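Local coordinates for protein CocE/NonD family hydrolase (Staphylococcus aureus subsp. aureus COL, PDB 3III) that probably hydrolyses ester or amide bonds as a serine hydrolase of the CocE/NonD family, related to X-Pro dipeptidyl-peptidases, at residues Ser159-Gly167 against Gln312-Glu322. Numbering follows the deposited sequence.
Sequences SNGNIGTNG and QKSFFDFYLKE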
loop_
_atom_site.group_PDB
_atom_site.type_symbol
_atom_site.label_atom_id
_atom_site.label_comp_id
_atom_site.label_asym_id
_atom_site.label_seq_id
_atom_site.Cartn_x
_atom_site.Cartn_y
_atom_site.Cartn_z
ATOM N N SER A 159 30.227 6.958 6.109
ATOM C CA SER A 159 29.054 7.658 5.612
ATOM C C SER A 159 29.432 9.004 5.032
ATOM O O SER A 159 30.163 9.780 5.652
ATOM C CB SER A 159 28.033 7.833 6.730
ATOM O OG SER A 159 26.992 8.699 6.301
ATOM N N ASN A 160 28.902 9.284 3.857
ATOM C CA ASN A 160 29.067 10.592 3.233
ATOM C C ASN A 160 28.089 11.627 3.761
ATOM O O ASN A 160 28.027 12.733 3.224
ATOM C CB ASN A 160 29.022 10.530 1.689
ATOM C CG ASN A 160 27.567 10.408 1.115
ATOM O OD1 ASN A 160 26.601 10.251 1.852
ATOM N ND2 ASN A 160 27.440 10.471 -0.195
ATOM N N GLY A 161 27.290 11.245 4.765
ATOM C CA GLY A 161 26.350 12.182 5.389
ATOM C C GLY A 161 24.924 12.148 4.828
ATOM O O GLY A 161 24.032 12.741 5.423
ATOM N N ASN A 162 24.714 11.495 3.687
ATOM C CA ASN A 162 23.440 11.448 3.003
ATOM C C ASN A 162 22.808 10.054 3.165
ATOM O O ASN A 162 23.314 9.029 2.626
ATOM C CB ASN A 162 23.583 11.750 1.491
ATOM C CG ASN A 162 24.173 13.109 1.219
ATOM O OD1 ASN A 162 24.174 13.962 2.098
ATOM N ND2 ASN A 162 24.696 13.321 -0.001
ATOM N N ILE A 163 21.684 10.037 3.878
ATOM C CA ILE A 163 20.918 8.829 4.077
ATOM C C ILE A 163 19.634 8.892 3.238
ATOM O O ILE A 163 18.925 9.910 3.199
ATOM C CB ILE A 163 20.529 8.639 5.535
ATOM C CG1 ILE A 163 21.698 8.861 6.540
ATOM C CG2 ILE A 163 19.680 7.354 5.695
ATOM C CD1 ILE A 163 23.029 8.362 6.273
ATOM N N GLY A 164 19.365 7.810 2.554
ATOM C CA GLY A 164 18.132 7.611 1.832
ATOM C C GLY A 164 17.477 6.315 2.339
ATOM O O GLY A 164 18.116 5.231 2.447
ATOM N N THR A 165 16.185 6.376 2.590
ATOM C CA THR A 165 15.444 5.194 3.012
ATOM C C THR A 165 14.720 4.535 1.870
ATOM O O THR A 165 14.377 5.187 0.865
ATOM C CB THR A 165 14.471 5.535 4.134
ATOM O OG1 THR A 165 13.614 6.588 3.708
ATOM C CG2 THR A 165 15.218 5.947 5.443
ATOM N N ASN A 166 14.509 3.216 1.987
ATOM C CA ASN A 166 14.011 2.445 0.856
ATOM C C ASN A 166 13.457 1.135 1.336
ATOM O O ASN A 166 14.066 0.493 2.193
ATOM C CB ASN A 166 15.200 2.163 -0.073
ATOM C CG ASN A 166 14.830 1.560 -1.405
ATOM O OD1 ASN A 166 13.698 1.147 -1.665
ATOM N ND2 ASN A 166 15.846 1.473 -2.299
ATOM N N GLY A 167 12.348 0.690 0.772
ATOM C CA GLY A 167 11.804 -0.584 1.145
ATOM C C GLY A 167 10.285 -0.663 0.947
ATOM O O GLY A 167 9.643 0.343 0.676
ATOM N N GLN A 312 15.316 3.321 -8.962
ATOM C CA GLN A 312 15.688 3.634 -7.547
ATOM C C GLN A 312 17.101 4.178 -7.485
ATOM O O GLN A 312 17.370 5.156 -6.783
ATOM C CB GLN A 312 15.585 2.412 -6.638
ATOM C CG GLN A 312 14.181 1.802 -6.405
ATOM C CD GLN A 312 14.265 0.404 -5.781
ATOM O OE1 GLN A 312 15.026 0.172 -4.836
ATOM N NE2 GLN A 312 13.451 -0.514 -6.273
ATOM N N LYS A 313 18.004 3.524 -8.222
ATOM C CA LYS A 313 19.409 3.886 -8.191
ATOM C C LYS A 313 19.625 5.252 -8.871
ATOM O O LYS A 313 20.423 6.043 -8.411
ATOM C CB LYS A 313 20.283 2.778 -8.854
ATOM C CG LYS A 313 21.824 3.103 -8.911
ATOM C CD LYS A 313 22.621 1.876 -9.499
ATOM C CE LYS A 313 23.304 2.232 -10.787
ATOM N NZ LYS A 313 24.231 3.500 -10.685
ATOM N N SER A 314 18.898 5.533 -9.949
ATOM C CA SER A 314 19.054 6.797 -10.614
ATOM C C SER A 314 18.632 7.963 -9.662
ATOM O O SER A 314 19.323 8.980 -9.570
ATOM C CB SER A 314 18.284 6.834 -11.942
ATOM O OG SER A 314 18.369 8.181 -12.462
ATOM N N PHE A 315 17.551 7.751 -8.927
ATOM C CA PHE A 315 17.029 8.720 -7.943
ATOM C C PHE A 315 18.039 8.917 -6.818
ATOM O O PHE A 315 18.395 10.051 -6.485
ATOM C CB PHE A 315 15.700 8.190 -7.423
ATOM C CG PHE A 315 15.076 8.962 -6.293
ATOM C CD1 PHE A 315 14.526 10.232 -6.490
ATOM C CD2 PHE A 315 14.973 8.378 -5.037
ATOM C CE1 PHE A 315 13.902 10.900 -5.437
ATOM C CE2 PHE A 315 14.350 9.034 -3.980
ATOM C CZ PHE A 315 13.803 10.321 -4.189
ATOM N N PHE A 316 18.561 7.819 -6.299
ATOM C CA PHE A 316 19.542 7.911 -5.211
ATOM C C PHE A 316 20.908 8.439 -5.679
ATOM O O PHE A 316 21.576 9.086 -4.908
ATOM C CB PHE A 316 19.717 6.576 -4.487
ATOM C CG PHE A 316 18.711 6.301 -3.370
ATOM C CD1 PHE A 316 17.763 7.214 -2.963
ATOM C CD2 PHE A 316 18.730 5.048 -2.732
ATOM C CE1 PHE A 316 16.850 6.908 -1.921
ATOM C CE2 PHE A 316 17.907 4.762 -1.672
ATOM C CZ PHE A 316 16.929 5.697 -1.272
ATOM N N ASP A 317 21.325 8.148 -6.912
ATOM C CA ASP A 317 22.574 8.695 -7.411
ATOM C C ASP A 317 22.434 10.218 -7.473
ATOM O O ASP A 317 23.394 10.970 -7.157
ATOM C CB ASP A 317 22.903 8.198 -8.825
ATOM C CG ASP A 317 23.373 6.754 -8.887
ATOM O OD1 ASP A 317 23.717 6.130 -7.849
ATOM O OD2 ASP A 317 23.428 6.286 -10.033
ATOM N N PHE A 318 21.238 10.698 -7.848
ATOM C CA PHE A 318 21.035 12.172 -7.850
ATOM C C PHE A 318 21.059 12.736 -6.432
ATOM O O PHE A 318 21.735 13.724 -6.184
ATOM C CB PHE A 318 19.728 12.530 -8.548
ATOM C CG PHE A 318 19.555 13.988 -8.818
ATOM C CD1 PHE A 318 19.999 14.534 -10.001
ATOM C CD2 PHE A 318 18.925 14.813 -7.895
ATOM C CE1 PHE A 318 19.858 15.941 -10.279
ATOM C CE2 PHE A 318 18.745 16.200 -8.179
ATOM C CZ PHE A 318 19.209 16.737 -9.371
ATOM N N TYR A 319 20.280 12.152 -5.513
ATOM C CA TYR A 319 20.077 12.751 -4.183
ATOM C C TYR A 319 21.126 12.364 -3.143
ATOM O O TYR A 319 21.424 13.185 -2.282
ATOM C CB TYR A 319 18.618 12.556 -3.639
ATOM C CG TYR A 319 17.648 13.392 -4.408
ATOM C CD1 TYR A 319 17.648 14.774 -4.296
ATOM C CD2 TYR A 319 16.825 12.815 -5.354
ATOM C CE1 TYR A 319 16.822 15.545 -5.057
ATOM C CE2 TYR A 319 15.993 13.571 -6.118
ATOM C CZ TYR A 319 15.991 14.946 -5.979
ATOM O OH TYR A 319 15.207 15.734 -6.796
ATOM N N LEU A 320 21.637 11.129 -3.180
ATOM C CA LEU A 320 22.585 10.686 -2.183
ATOM C C LEU A 320 24.033 10.813 -2.658
ATOM O O LEU A 320 24.906 11.075 -1.840
ATOM C CB LEU A 320 22.314 9.251 -1.768
ATOM C CG LEU A 320 20.901 8.941 -1.276
ATOM C CD1 LEU A 320 20.785 7.419 -0.773
ATOM C CD2 LEU A 320 20.503 9.891 -0.108
ATOM N N LYS A 321 24.297 10.610 -3.959
ATOM C CA LYS A 321 25.657 10.798 -4.481
ATOM C C LYS A 321 25.842 12.219 -4.991
ATOM O O LYS A 321 26.972 12.625 -5.262
ATOM C CB LYS A 321 25.995 9.803 -5.610
ATOM C CG LYS A 321 26.142 8.373 -5.109
ATOM C CD LYS A 321 26.660 7.440 -6.151
ATOM C CE LYS A 321 26.976 6.060 -5.554
ATOM N NZ LYS A 321 27.544 5.127 -6.555
ATOM N N GLU A 322 24.749 12.979 -5.114
ATOM C CA GLU A 322 24.811 14.325 -5.673
ATOM C C GLU A 322 25.404 14.383 -7.071
ATOM O O GLU A 322 26.153 15.270 -7.423
ATOM C CB GLU A 322 25.505 15.292 -4.702
ATOM C CG GLU A 322 24.830 15.238 -3.339
ATOM C CD GLU A 322 25.344 16.215 -2.304
ATOM O OE1 GLU A 322 25.868 17.270 -2.655
ATOM O OE2 GLU A 322 25.144 15.971 -1.121
#
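Asn160 and Asn162 both give a side-chain N-H to the carbonyl of Leu320. The two donors reach Leu320 O from opposite faces of its carbonyl plane: Asn162 ND2 lies 2.9 Å from Leu320 O with a nearly straight N-H...O angle of 170°, and Asn160 ND2 lies 3.1 Å away. The second N-H of Asn162 goes to Glu322 OE2 at 2.9 Å, meeting that oxygen on its anti side, with amide and carboxylate nearly coplanar. At the far end of the strand, Asn166 ND2 bonds to Gln312 OE1 over 3.0 Å; the acceptor lies in the Asn166 amide plane, whereas the two amide planes stand steeply to each other. Between these polar ends, apolar side chains of 312-322 lie against the strand backbone. Both methyls of Leu320 press on Gly164, CD2 of Leu320 resting 3.6 Å from Gly164 N, and the Phe316 ring lies against the same glycine. Thr165 O meets that ring at its edge, 3.4 Å from CZ of Phe316. Strand 162-168 lies inside the mixed sheet of the alpha/beta-hydrolase fold and helix 306-319 packs against it; the portions 162-167 and 312-319 run nearly antiparallel, at 157°, with their axes 9.7 Å apart. Further out, Asn160 OD1 accepts from Asn162 N at 2.9 Å in an Asx turn. With CG between the backbone N and the carbonyl carbon (chi1 78°), this bond helps hold the Asn160 amide with ND2 turned to Leu320 O. Lys187 NZ bonds to Asn162 OD1, and the hydroxyl of Tyr303 to Asn166 OD1.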